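Local structure of ARF GTPase-activating protein GIT1 (Rattus norvegicus, 6IUH) at residues L31-E36 / D40-C45; Q84-K89 / Q102-Q107; A80-S85 / A112-K117; E67-S72 / V123-R128. The protein is an ARF GTPase-activating protein that probably recruits adhesion partners such as paxillin through its C-terminal four-helix bundle. All blocks are in the same frame, centred on the assembly; numbering follows the deposited sequence. Where two conformers were deposited one is given.

All four contacts lie within one four-helix bundle. Contact 1 joins helices 13-35 and 42-57 across a short turn. Contacts 2, 3 and 4 all pair helix 67-87 with helix 101-128, at successive levels. Contact 3 is the central, mostly buried level, its centre about 4 Å from the centre of the chain. Contacts 2 and 4 sit at opposite ends, their centres 28 Å apart, and are only partly buried. Contact 1 is buried and touches contact 2 through Phe42 and Leu104. Contacts 1 and 4 are mainly apolar. Contacts 2 and 3 add water bridges between polar side chains, and a probable hydrogen bond between Gln107 and Arg82 ties the two together.

Contact 1 (L31-E36 / D40-C45); sequences LRAAQE and DSFVPC
Phe42 points the rim of its ring at Ala33 and Ala34, across the turn of a helical hairpin. Helices 13-35 and 42-57 form this hairpin, the first two helices of the four-helix bundle. Apolar contacts carry the interface. Phe42 CZ lies 3.9 Å from Ala34 CB. Its neighbour in the ring, Phe42 CE1, lies 4.0 Å from Ala33 CB. Both alanines are small enough for the ring edge to come close to the helix backbone. Ala33 CB also meets Ser41 CB at 4.3 Å, where the chain enters the second helix.

The contacts with backbone atoms are edge-on too. Ala33 C and Ala34 CA lie near the ring plane, so Ala33 and Ala34 meet the ring at its edge. The first torsion of Phe42 (chi1 -83°) sets CG opposite the carbonyl carbon and beside the backbone N, which carries the ring out to the first helix. Leu30, Leu104 and Val108 also touch the side chain, and His39 meets it edge-to-face. Cutting Phe42 back to alanine is likely to open a gap between the two helices and leave the methyl groups of Ala33 and Ala34 without their aromatic partner. No hydrogen bond crosses between 31-36 and 40-45. The closest approach is Phe42 CE1 to Ala34 N, 3.7 Å.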
loop_
_atom_site.group_PDB
_atom_site.type_symbol
_atom_site.label_atom_id
_atom_site.label_comp_id
_atom_site.label_asym_id
_atom_site.label_seq_id
_atom_site.Cartn_x
_atom_site.Cartn_y
_atom_site.Cartn_z
ATOM N N LEU A 31 5.220 -7.680 3.506
ATOM C CA LEU A 31 4.468 -8.892 3.814
ATOM C C LEU A 31 5.413 -10.045 4.127
ATOM O O LEU A 31 5.138 -10.870 5.000
ATOM C CB LEU A 31 3.546 -9.268 2.651
ATOM C CG LEU A 31 2.726 -10.544 2.852
ATOM C CD1 LEU A 31 1.891 -10.444 4.119
ATOM C CD2 LEU A 31 1.842 -10.803 1.641
ATOM N N ARG A 32 6.529 -10.094 3.409
ATOM C CA ARG A 32 7.544 -11.116 3.637
ATOM C C ARG A 32 8.156 -10.959 5.023
ATOM O O ARG A 32 8.395 -11.942 5.726
ATOM C CB ARG A 32 8.637 -11.044 2.569
ATOM C CG ARG A 32 9.646 -12.184 2.642
ATOM C CD ARG A 32 10.795 -11.982 1.664
ATOM N NE ARG A 32 11.692 -10.908 2.082
ATOM C CZ ARG A 32 12.801 -11.095 2.791
ATOM N NH1 ARG A 32 13.558 -10.058 3.126
ATOM N NH2 ARG A 32 13.156 -12.316 3.163
ATOM N N ALA A 33 8.405 -9.712 5.411
ATOM C CA ALA A 33 8.973 -9.417 6.722
ATOM C C ALA A 33 8.025 -9.857 7.831
ATOM O O ALA A 33 8.450 -10.436 8.833
ATOM C CB ALA A 33 9.284 -7.934 6.847
ATOM N N ALA A 34 6.740 -9.580 7.644
ATOM C CA ALA A 34 5.720 -9.968 8.610
ATOM C C ALA A 34 5.660 -11.485 8.749
ATOM O O ALA A 34 5.541 -12.016 9.854
ATOM C CB ALA A 34 4.359 -9.415 8.198
ATOM N N GLN A 35 5.751 -12.178 7.621
ATOM C CA GLN A 35 5.634 -13.630 7.613
ATOM C C GLN A 35 6.898 -14.314 8.126
ATOM O O GLN A 35 6.835 -15.416 8.668
ATOM C CB GLN A 35 5.298 -14.125 6.205
ATOM C CG GLN A 35 3.866 -13.823 5.784
ATOM C CD GLN A 35 3.573 -14.233 4.357
ATOM O OE1 GLN A 35 4.387 -14.023 3.458
ATOM N NE2 GLN A 35 2.404 -14.824 4.140
ATOM N N GLU A 36 8.043 -13.660 7.954
ATOM C CA GLU A 36 9.319 -14.229 8.376
ATOM C C GLU A 36 9.755 -13.668 9.725
ATOM O O GLU A 36 10.854 -13.960 10.203
ATOM C CB GLU A 36 10.394 -13.968 7.321
ATOM C CG GLU A 36 10.173 -14.724 6.018
ATOM C CD GLU A 36 11.233 -14.420 4.977
ATOM O OE1 GLU A 36 12.095 -13.555 5.240
ATOM O OE2 GLU A 36 11.203 -15.046 3.897
ATOM N N ASP A 40 12.076 -6.094 12.910
ATOM C CA ASP A 40 13.009 -4.974 12.877
ATOM C C ASP A 40 13.001 -4.277 11.519
ATOM O O ASP A 40 13.490 -3.156 11.386
ATOM C CB ASP A 40 14.426 -5.445 13.205
ATOM C CG ASP A 40 14.944 -6.465 12.210
ATOM O OD1 ASP A 40 14.170 -7.367 11.830
ATOM O OD2 ASP A 40 16.120 -6.360 11.806
ATOM N N SER A 41 12.447 -4.942 10.511
ATOM C CA SER A 41 12.452 -4.404 9.157
ATOM C C SER A 41 11.184 -3.618 8.834
ATOM O O SER A 41 11.040 -3.097 7.727
ATOM C CB SER A 41 12.636 -5.533 8.140
ATOM O OG SER A 41 13.903 -6.152 8.288
ATOM N N PHE A 42 10.269 -3.523 9.796
ATOM C CA PHE A 42 8.990 -2.857 9.546
ATOM C C PHE A 42 9.150 -1.366 9.248
ATOM O O PHE A 42 8.503 -0.841 8.341
ATOM C CB PHE A 42 8.039 -3.050 10.730
ATOM C CG PHE A 42 7.293 -4.358 10.704
ATOM C CD1 PHE A 42 7.714 -5.399 9.893
ATOM C CD2 PHE A 42 6.162 -4.540 11.483
ATOM C CE1 PHE A 42 7.027 -6.602 9.866
ATOM C CE2 PHE A 42 5.472 -5.740 11.462
ATOM C CZ PHE A 42 5.905 -6.772 10.651
ATOM N N VAL A 43 10.009 -0.686 10.003
ATOM C CA VAL A 43 10.234 0.744 9.785
ATOM C C VAL A 43 10.896 1.044 8.430
ATOM O O VAL A 43 10.393 1.887 7.686
ATOM C CB VAL A 43 11.078 1.366 10.925
ATOM C CG1 VAL A 43 11.534 2.770 10.552
ATOM C CG2 VAL A 43 10.288 1.386 12.215
ATOM N N PRO A 44 12.013 0.365 8.092
ATOM C CA PRO A 44 12.574 0.680 6.771
ATOM C C PRO A 44 11.656 0.275 5.618
ATOM O O PRO A 44 11.649 0.953 4.590
ATOM C CB PRO A 44 13.879 -0.124 6.738
ATOM C CG PRO A 44 13.694 -1.203 7.736
ATOM C CD PRO A 44 12.855 -0.606 8.819
ATOM N N CYS A 45 10.895 -0.804 5.782
ATOM C CA CYS A 45 9.938 -1.209 4.756
ATOM C C CYS A 45 8.865 -0.143 4.563
ATOM O O CYS A 45 8.535 0.214 3.435
ATOM C CB CYS A 45 9.285 -2.548 5.104
ATOM S SG CYS A 45 10.304 -3.998 4.736
#

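Contact 2 (Q84-K89 / Q102-Q107); sequences QSECRK and QLLTQQ
Leu104 and Gln107 pack against Glu86 where helices 67-87 and 101-128 of the four-helix bundle meet near one end. The tight part is apolar against backbone. Leu104 CD1 sits 3.3 Å from Glu86 O. Its CG stands opposite the backbone N (chi1 168°), which brings this branch across to the other helix. Leu104 also touches Phe42, so it belongs to the buried side.

The looser side is polar. The side chain of Glu86 bends at chi2 (-70°) and lies against the aliphatic start of Gln107. Here Glu86 OE1 is 3.5 Å from Gln107 CB. The carboxylate and amide planes are turned 51° apart, and no direct hydrogen bond joins them. A water spans the gap instead, donating to both Glu86 OE2 and Gln107 OE1. The same Gln107 OE1 also accepts from Arg82 NH2. With a leucine in place of Glu86, the water would probably lose its carboxylate acceptor, and the bridge to Gln107 would be broken. Lys89, at the exposed edge, adds only a marginal touch: its CB is 4.4 Å from Leu104 CD1. The water lies 2.8 Å from Gln107 OE1.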
loop_
_atom_site.group_PDB
_atom_site.type_symbol
_atom_site.label_atom_id
_atom_site.label_comp_id
_atom_site.label_asym_id
_atom_site.label_seq_id
_atom_site.Cartn_x
_atom_site.Cartn_y
_atom_site.Cartn_z
ATOM N N GLN A 84 2.968 4.109 8.579
ATOM C CA GLN A 84 4.144 4.726 9.179
ATOM C C GLN A 84 3.966 4.863 10.685
ATOM O O GLN A 84 4.905 4.646 11.454
ATOM C CB GLN A 84 4.403 6.092 8.541
ATOM C CG GLN A 84 5.799 6.641 8.760
ATOM C CD GLN A 84 6.020 7.948 8.025
ATOM O OE1 GLN A 84 5.184 8.850 8.078
ATOM N NE2 GLN A 84 7.141 8.051 7.323
ATOM N N SER A 85 2.753 5.219 11.100
ATOM C CA SER A 85 2.433 5.358 12.517
ATOM C C SER A 85 2.557 4.028 13.248
ATOM O O SER A 85 3.072 3.963 14.362
ATOM C CB SER A 85 1.020 5.914 12.697
ATOM O OG SER A 85 0.913 7.226 12.170
ATOM N N GLU A 86 2.078 2.968 12.610
ATOM C CA GLU A 86 2.073 1.649 13.222
ATOM C C GLU A 86 3.475 1.062 13.356
ATOM O O GLU A 86 3.802 0.447 14.368
ATOM C CB GLU A 86 1.183 0.703 12.414
ATOM C CG GLU A 86 -0.300 0.997 12.555
ATOM C CD GLU A 86 -0.829 0.641 13.933
ATOM O OE1 GLU A 86 -0.221 -0.226 14.597
ATOM O OE2 GLU A 86 -1.850 1.226 14.350
ATOM N N CYS A 87 4.305 1.260 12.339
ATOM C CA CYS A 87 5.628 0.647 12.319
ATOM C C CYS A 87 6.605 1.254 13.326
ATOM O O CYS A 87 7.611 0.631 13.666
ATOM C CB CYS A 87 6.220 0.727 10.914
ATOM S SG CYS A 87 5.406 -0.360 9.735
ATOM N N ARG A 88 6.306 2.453 13.819
ATOM C CA ARG A 88 7.179 3.098 14.799
ATOM C C ARG A 88 7.208 2.344 16.128
ATOM O O ARG A 88 8.030 2.638 16.995
ATOM C CB ARG A 88 6.749 4.549 15.033
ATOM C CG ARG A 88 7.027 5.472 13.857
ATOM C CD ARG A 88 6.641 6.914 14.153
ATOM N NE ARG A 88 7.512 7.530 15.150
ATOM C CZ ARG A 88 7.144 7.804 16.396
ATOM N NH1 ARG A 88 5.915 7.522 16.803
ATOM N NH2 ARG A 88 8.004 8.366 17.235
ATOM N N LYS A 89 6.318 1.369 16.286
ATOM C CA LYS A 89 6.267 0.589 17.517
ATOM C C LYS A 89 7.349 -0.489 17.546
ATOM O O LYS A 89 7.593 -1.100 18.586
ATOM C CB LYS A 89 4.885 -0.048 17.690
ATOM C CG LYS A 89 3.729 0.925 17.478
ATOM C CD LYS A 89 2.384 0.254 17.712
ATOM C CE LYS A 89 1.246 1.093 17.154
ATOM N NZ LYS A 89 1.308 2.508 17.609
ATOM N N GLN A 102 1.393 -9.525 17.459
ATOM C CA GLN A 102 0.226 -10.039 16.751
ATOM C C GLN A 102 -0.660 -8.883 16.310
ATOM O O GLN A 102 -1.025 -8.776 15.140
ATOM C CB GLN A 102 -0.561 -11.010 17.632
ATOM C CG GLN A 102 0.220 -12.252 18.025
ATOM C CD GLN A 102 0.616 -13.096 16.829
ATOM O OE1 GLN A 102 -0.077 -13.119 15.812
ATOM N NE2 GLN A 102 1.738 -13.795 16.947
ATOM N N LEU A 103 -0.995 -8.017 17.258
ATOM C CA LEU A 103 -1.787 -6.832 16.968
ATOM C C LEU A 103 -1.065 -5.928 15.972
ATOM O O LEU A 103 -1.673 -5.416 15.034
ATOM C CB LEU A 103 -2.094 -6.068 18.256
ATOM C CG LEU A 103 -2.831 -4.739 18.096
ATOM C CD1 LEU A 103 -4.162 -4.942 17.385
ATOM C CD2 LEU A 103 -3.036 -4.077 19.451
ATOM N N LEU A 104 0.236 -5.746 16.178
ATOM C CA LEU A 104 1.055 -4.927 15.290
ATOM C C LEU A 104 1.009 -5.417 13.847
ATOM O O LEU A 104 0.728 -4.649 12.929
ATOM C CB LEU A 104 2.502 -4.908 15.773
ATOM C CG LEU A 104 3.510 -4.320 14.786
ATOM C CD1 LEU A 104 3.299 -2.822 14.629
ATOM C CD2 LEU A 104 4.928 -4.631 15.241
ATOM N N THR A 105 1.297 -6.700 13.657
ATOM C CA THR A 105 1.309 -7.297 12.327
ATOM C C THR A 105 -0.055 -7.175 11.657
ATOM O O THR A 105 -0.145 -6.873 10.465
ATOM C CB THR A 105 1.726 -8.775 12.386
ATOM O OG1 THR A 105 3.046 -8.871 12.932
ATOM C CG2 THR A 105 1.717 -9.390 10.996
ATOM N N GLN A 106 -1.114 -7.399 12.428
ATOM C CA GLN A 106 -2.469 -7.239 11.907
ATOM C C GLN A 106 -2.691 -5.828 11.377
ATOM O O GLN A 106 -3.161 -5.649 10.255
ATOM C CB GLN A 106 -3.508 -7.563 12.982
ATOM C CG GLN A 106 -3.582 -9.041 13.350
ATOM C CD GLN A 106 -4.311 -9.281 14.657
ATOM O OE1 GLN A 106 -4.916 -8.368 15.217
ATOM N NE2 GLN A 106 -4.250 -10.511 15.154
ATOM N N GLN A 107 -2.340 -4.831 12.182
ATOM C CA GLN A 107 -2.552 -3.440 11.798
ATOM C C GLN A 107 -1.709 -3.065 10.583
ATOM O O GLN A 107 -2.176 -2.363 9.686
ATOM C CB GLN A 107 -2.242 -2.513 12.971
ATOM C CG GLN A 107 -3.236 -2.625 14.118
ATOM C CD GLN A 107 -4.653 -2.290 13.688
ATOM O OE1 GLN A 107 -4.892 -1.270 13.042
ATOM N NE2 GLN A 107 -5.599 -3.154 14.041
HETATM O O HOH W 1 -3.915 1.324 12.896
#

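Contact 3 (A80-S85 / A112-K117); sequences AYRLQS and AYDIAK
Ile115 reaches across to Ala80 and Leu83 in the middle of the four-helix bundle. Helices 67-87 and 101-128 run antiparallel here. The axes of segments 80-85 and 112-117 approach to 9.4 Å and cross at -159°. Ile115 has the most surface buried by the contact. Its CG1 stands opposite the carbonyl carbon (chi1 -65°) and the chain then extends, so the CD1 methyl is the leading tip. Ile115 CD1 lies 3.8 Å from Ala80 CA. The small alanine lets this methyl come down almost onto the backbone of the other helix. Ala80 CB makes a looser contact, 4.2 Å from Ile115 CD1.

Leu83 is the second main partner. Its side chain crosses that of Ile115 at about a right angle, and Leu83 CD2 meets Ile115 CD1 at 4.0 Å. Both residues also touch Ile49 of helix 42-57. Val23 and Ile27 of helix 13-35 touch Ile115 as well. One isoleucine thus meets all three other helices, as expected of a bundle core.

A polar pair flanks this core. Arg82 NH1 and Asp114 OD2 are 4.3 Å apart, too far for a salt bridge. Two waters join them, each accepting from NH1 and donating to OD2, and both lie at the guanidinium edge, in its plane. Arg82 NH2 is hydrogen-bonded to Gln110 OE1 as well as to Gln107. Asp114 OD1 is hydrogen-bonded to a polar side chain of the chain of another protein. The water with the longer bond to the arginine, 3.2 Å from Arg82 NH1, lies 2.7 Å from Asp114 OD2.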
loop_
_atom_site.group_PDB
_atom_site.type_symbol
_atom_site.label_atom_id
_atom_site.label_comp_id
_atom_site.label_asym_id
_atom_site.label_seq_id
_atom_site.Cartn_x
_atom_site.Cartn_y
_atom_site.Cartn_z
ATOM N N ALA A 80 -0.852 5.080 3.958
ATOM C CA ALA A 80 0.604 5.113 4.041
ATOM C C ALA A 80 1.039 5.771 5.342
ATOM O O ALA A 80 1.987 5.326 5.990
ATOM C CB ALA A 80 1.194 5.849 2.848
ATOM N N TYR A 81 0.334 6.837 5.711
ATOM C CA TYR A 81 0.593 7.556 6.953
ATOM C C TYR A 81 0.258 6.684 8.158
ATOM O O TYR A 81 1.018 6.626 9.127
ATOM C CB TYR A 81 -0.218 8.851 6.989
ATOM C CG TYR A 81 0.016 9.706 8.213
ATOM C CD1 TYR A 81 1.043 10.639 8.246
ATOM C CD2 TYR A 81 -0.806 9.595 9.326
ATOM C CE1 TYR A 81 1.255 11.429 9.363
ATOM C CE2 TYR A 81 -0.603 10.379 10.445
ATOM C CZ TYR A 81 0.427 11.293 10.457
ATOM O OH TYR A 81 0.627 12.075 11.571
ATOM N N ARG A 82 -0.889 6.016 8.087
ATOM C CA ARG A 82 -1.312 5.087 9.128
ATOM C C ARG A 82 -0.290 3.963 9.318
ATOM O O ARG A 82 0.012 3.570 10.449
ATOM C CB ARG A 82 -2.687 4.509 8.787
ATOM C CG ARG A 82 -3.279 3.599 9.847
ATOM C CD ARG A 82 -4.497 2.862 9.307
ATOM N NE ARG A 82 -4.838 1.701 10.124
ATOM C CZ ARG A 82 -5.607 0.698 9.711
ATOM N NH1 ARG A 82 -6.114 0.711 8.486
ATOM N NH2 ARG A 82 -5.865 -0.320 10.522
ATOM N N LEU A 83 0.238 3.449 8.210
ATOM C CA LEU A 83 1.273 2.419 8.253
ATOM C C LEU A 83 2.524 2.919 8.963
ATOM O O LEU A 83 3.077 2.238 9.827
ATOM C CB LEU A 83 1.633 1.957 6.840
ATOM C CG LEU A 83 2.764 0.931 6.733
ATOM C CD1 LEU A 83 2.362 -0.369 7.402
ATOM C CD2 LEU A 83 3.141 0.691 5.276
ATOM N N GLN A 84 2.968 4.109 8.579
ATOM C CA GLN A 84 4.144 4.726 9.179
ATOM C C GLN A 84 3.966 4.863 10.685
ATOM O O GLN A 84 4.905 4.646 11.454
ATOM C CB GLN A 84 4.403 6.092 8.541
ATOM C CG GLN A 84 5.799 6.641 8.760
ATOM C CD GLN A 84 6.020 7.948 8.025
ATOM O OE1 GLN A 84 5.184 8.850 8.078
ATOM N NE2 GLN A 84 7.141 8.051 7.323
ATOM N N SER A 85 2.753 5.219 11.100
ATOM C CA SER A 85 2.433 5.358 12.517
ATOM C C SER A 85 2.557 4.028 13.248
ATOM O O SER A 85 3.072 3.963 14.362
ATOM C CB SER A 85 1.020 5.914 12.697
ATOM O OG SER A 85 0.913 7.226 12.170
ATOM N N ALA A 112 -1.307 -1.937 4.490
ATOM C CA ALA A 112 -0.778 -2.318 3.186
ATOM C C ALA A 112 -1.898 -2.727 2.237
ATOM O O ALA A 112 -1.847 -2.436 1.038
ATOM C CB ALA A 112 0.230 -3.448 3.335
ATOM N N TYR A 113 -2.899 -3.414 2.778
ATOM C CA TYR A 113 -4.065 -3.824 1.998
ATOM C C TYR A 113 -4.743 -2.623 1.348
ATOM O O TYR A 113 -5.062 -2.644 0.159
ATOM C CB TYR A 113 -5.067 -4.568 2.882
ATOM C CG TYR A 113 -6.344 -4.968 2.168
ATOM C CD1 TYR A 113 -6.439 -6.187 1.507
ATOM C CD2 TYR A 113 -7.455 -4.130 2.160
ATOM C CE1 TYR A 113 -7.602 -6.559 0.858
ATOM C CE2 TYR A 113 -8.618 -4.495 1.514
ATOM C CZ TYR A 113 -8.687 -5.708 0.866
ATOM O OH TYR A 113 -9.847 -6.070 0.224
ATOM N N ASP A 114 -4.972 -1.583 2.143
ATOM C CA ASP A 114 -5.647 -0.387 1.654
ATOM C C ASP A 114 -4.761 0.430 0.719
ATOM O O ASP A 114 -5.267 1.100 -0.184
ATOM C CB ASP A 114 -6.124 0.474 2.827
ATOM C CG ASP A 114 -7.439 -0.020 3.410
ATOM O OD1 ASP A 114 -8.141 -0.788 2.718
ATOM O OD2 ASP A 114 -7.778 0.362 4.549
ATOM N N ILE A 115 -3.448 0.378 0.927
ATOM C CA ILE A 115 -2.517 1.045 0.020
ATOM C C ILE A 115 -2.592 0.385 -1.353
ATOM O O ILE A 115 -2.718 1.059 -2.375
ATOM C CB ILE A 115 -1.065 0.999 0.531
ATOM C CG1 ILE A 115 -0.924 1.803 1.821
ATOM C CG2 ILE A 115 -0.117 1.564 -0.516
ATOM C CD1 ILE A 115 0.441 1.695 2.459
ATOM N N ALA A 116 -2.522 -0.942 -1.365
ATOM C CA ALA A 116 -2.654 -1.710 -2.598
ATOM C C ALA A 116 -4.019 -1.489 -3.247
ATOM O O ALA A 116 -4.119 -1.364 -4.469
ATOM C CB ALA A 116 -2.432 -3.186 -2.325
ATOM N N LYS A 117 -5.063 -1.445 -2.423
ATOM C CA LYS A 117 -6.423 -1.206 -2.906
ATOM C C LYS A 117 -6.519 0.118 -3.652
ATOM O O LYS A 117 -7.039 0.180 -4.768
ATOM C CB LYS A 117 -7.413 -1.217 -1.739
ATOM C CG LYS A 117 -8.880 -1.196 -2.148
ATOM C CD LYS A 117 -9.774 -1.223 -0.914
ATOM C CE LYS A 117 -11.238 -1.398 -1.268
ATOM N NZ LYS A 117 -12.074 -1.487 -0.040
HETATM O O HOH W 2 -7.724 -1.190 6.912
HETATM O O HOH W 3 -6.370 2.350 5.757
#

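Contact 4 (E67-S72 / V123-R128); sequences EPVRSS and VTITTR
Ile125 projects toward the first turn of helix 67-87 and divides its branches between Pro68, Val69 and Ser72. This is the far end of the antiparallel pair of helices 67-87 and 101-128 in the four-helix bundle. The short segments cross at -161°, with 10.2 Å between their axes.

The two arms of Ile125 go to different neighbours. CG1 stands opposite the carbonyl carbon (chi1 -66°), and the chain extends from there to CD1. This methyl comes to rest by Pro68, with Ile125 CD1 3.6 Å from Pro68 CB. Ile125 CD1 is also 3.5 Å from Pro68 O. Ser72 OG borders the same methyl, 3.8 Å from Ile125 CD1. The other arm, Ile125 CG2, meets Val69 CG2 methyl to methyl at 3.7 Å. The side chains of Val69 and Ile125 run at a slant to each other, and one methyl of each makes the contact.

Val69 also touches Phe60 and Pro64. Pro68 lies on the exposed margin. The hydroxyl of Ser72 is hydrogen-bonded to Gln121, one turn back along the helix from Ile125. On helix 101-128, Val123 packs on Val16 and Thr20 of helix 13-35, while Thr124 OG1 is hydrogen-bonded to an acidic side chain of another protein chain.

No hydrogen bond or salt bridge joins the two segments directly. Shape and the burial of methyl groups therefore probably account for most of their hold on each other.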
loop_
_atom_site.group_PDB
_atom_site.type_symbol
_atom_site.label_atom_id
_atom_site.label_comp_id
_atom_site.label_asym_id
_atom_site.label_seq_id
_atom_site.Cartn_x
_atom_site.Cartn_y
_atom_site.Cartn_z
ATOM N N GLU A 67 -13.243 12.993 -9.453
ATOM C CA GLU A 67 -13.675 12.564 -8.128
ATOM C C GLU A 67 -13.059 11.223 -7.700
ATOM O O GLU A 67 -12.627 11.093 -6.554
ATOM C CB GLU A 67 -15.204 12.484 -8.078
ATOM C CG GLU A 67 -15.784 12.459 -6.675
ATOM C CD GLU A 67 -15.821 13.834 -6.029
ATOM O OE1 GLU A 67 -15.346 14.806 -6.654
ATOM O OE2 GLU A 67 -16.335 13.944 -4.896
ATOM N N PRO A 68 -13.009 10.221 -8.603
ATOM C CA PRO A 68 -12.387 8.973 -8.140
ATOM C C PRO A 68 -10.892 9.100 -7.836
ATOM O O PRO A 68 -10.400 8.390 -6.961
ATOM C CB PRO A 68 -12.616 8.013 -9.312
ATOM C CG PRO A 68 -13.790 8.563 -10.031
ATOM C CD PRO A 68 -13.643 10.045 -9.924
ATOM N N VAL A 69 -10.180 9.972 -8.544
ATOM C CA VAL A 69 -8.770 10.199 -8.238
ATOM C C VAL A 69 -8.619 10.838 -6.857
ATOM O O VAL A 69 -7.759 10.433 -6.073
ATOM C CB VAL A 69 -8.084 11.087 -9.295
ATOM C CG1 VAL A 69 -6.632 11.350 -8.911
ATOM C CG2 VAL A 69 -8.153 10.431 -10.662
ATOM N N ARG A 70 -9.458 11.826 -6.559
ATOM C CA ARG A 70 -9.457 12.462 -5.243
ATOM C C ARG A 70 -9.672 11.438 -4.133
ATOM O O ARG A 70 -8.960 11.439 -3.126
ATOM C CB ARG A 70 -10.540 13.541 -5.158
ATOM C CG ARG A 70 -10.362 14.699 -6.128
ATOM C CD ARG A 70 -11.506 15.694 -6.000
ATOM N NE ARG A 70 -11.381 16.800 -6.947
ATOM C CZ ARG A 70 -12.268 17.784 -7.069
ATOM N NH1 ARG A 70 -13.349 17.804 -6.302
ATOM N NH2 ARG A 70 -12.070 18.750 -7.955
ATOM N N SER A 71 -10.654 10.564 -4.329
ATOM C CA SER A 71 -10.994 9.545 -3.341
ATOM C C SER A 71 -9.878 8.524 -3.161
ATOM O O SER A 71 -9.510 8.184 -2.035
ATOM C CB SER A 71 -12.288 8.824 -3.737
ATOM O OG SER A 71 -12.619 7.816 -2.798
ATOM N N SER A 72 -9.346 8.030 -4.273
ATOM C CA SER A 72 -8.312 7.003 -4.215
ATOM C C SER A 72 -6.998 7.553 -3.660
ATOM O O SER A 72 -6.293 6.860 -2.922
ATOM C CB SER A 72 -8.093 6.388 -5.598
ATOM O OG SER A 72 -9.238 5.651 -6.001
ATOM N N VAL A 123 -4.778 2.729 -10.909
ATOM C CA VAL A 123 -4.418 2.069 -12.160
ATOM C C VAL A 123 -5.640 1.959 -13.064
ATOM O O VAL A 123 -5.573 2.259 -14.258
ATOM C CB VAL A 123 -3.833 0.662 -11.922
ATOM C CG1 VAL A 123 -3.698 -0.092 -13.239
ATOM C CG2 VAL A 123 -2.486 0.757 -11.226
ATOM N N THR A 124 -6.755 1.534 -12.480
ATOM C CA THR A 124 -8.006 1.371 -13.216
ATOM C C THR A 124 -8.510 2.701 -13.769
ATOM O O THR A 124 -8.882 2.788 -14.938
ATOM C CB THR A 124 -9.100 0.749 -12.325
ATOM O OG1 THR A 124 -8.710 -0.574 -11.941
ATOM C CG2 THR A 124 -10.425 0.684 -13.069
ATOM N N ILE A 125 -8.523 3.727 -12.922
ATOM C CA ILE A 125 -8.963 5.059 -13.327
ATOM C C ILE A 125 -8.166 5.566 -14.519
ATOM O O ILE A 125 -8.730 6.054 -15.498
ATOM C CB ILE A 125 -8.824 6.079 -12.181
ATOM C CG1 ILE A 125 -9.781 5.744 -11.038
ATOM C CG2 ILE A 125 -9.089 7.485 -12.689
ATOM C CD1 ILE A 125 -9.422 6.443 -9.739
ATOM N N THR A 126 -6.848 5.441 -14.428
ATOM C CA THR A 126 -5.960 5.952 -15.462
ATOM C C THR A 126 -6.206 5.257 -16.797
ATOM O O THR A 126 -6.280 5.905 -17.840
ATOM C CB THR A 126 -4.488 5.784 -15.059
ATOM O OG1 THR A 126 -4.234 6.545 -13.869
ATOM C CG2 THR A 126 -3.573 6.268 -16.167
ATOM N N THR A 127 -6.353 3.938 -16.755
ATOM C CA THR A 127 -6.545 3.148 -17.966
ATOM C C THR A 127 -7.859 3.460 -18.681
ATOM O O THR A 127 -7.909 3.501 -19.911
ATOM C CB THR A 127 -6.501 1.638 -17.654
ATOM O OG1 THR A 127 -5.306 1.335 -16.925
ATOM C CG2 THR A 127 -6.525 0.826 -18.941
ATOM N N ARG A 128 -8.923 3.685 -17.915
ATOM C CA ARG A 128 -10.246 3.916 -18.491
ATOM C C ARG A 128 -10.358 5.275 -19.174
ATOM O O ARG A 128 -11.275 5.509 -19.961
ATOM C CB ARG A 128 -11.325 3.793 -17.413
ATOM C CG ARG A 128 -11.518 2.383 -16.887
ATOM C CD ARG A 128 -12.796 2.272 -16.073
ATOM N NE ARG A 128 -13.973 2.639 -16.854
ATOM C CZ ARG A 128 -14.649 1.796 -17.630
ATOM N NH1 ARG A 128 -14.263 0.532 -17.731
ATOM N NH2 ARG A 128 -15.709 2.218 -18.306
#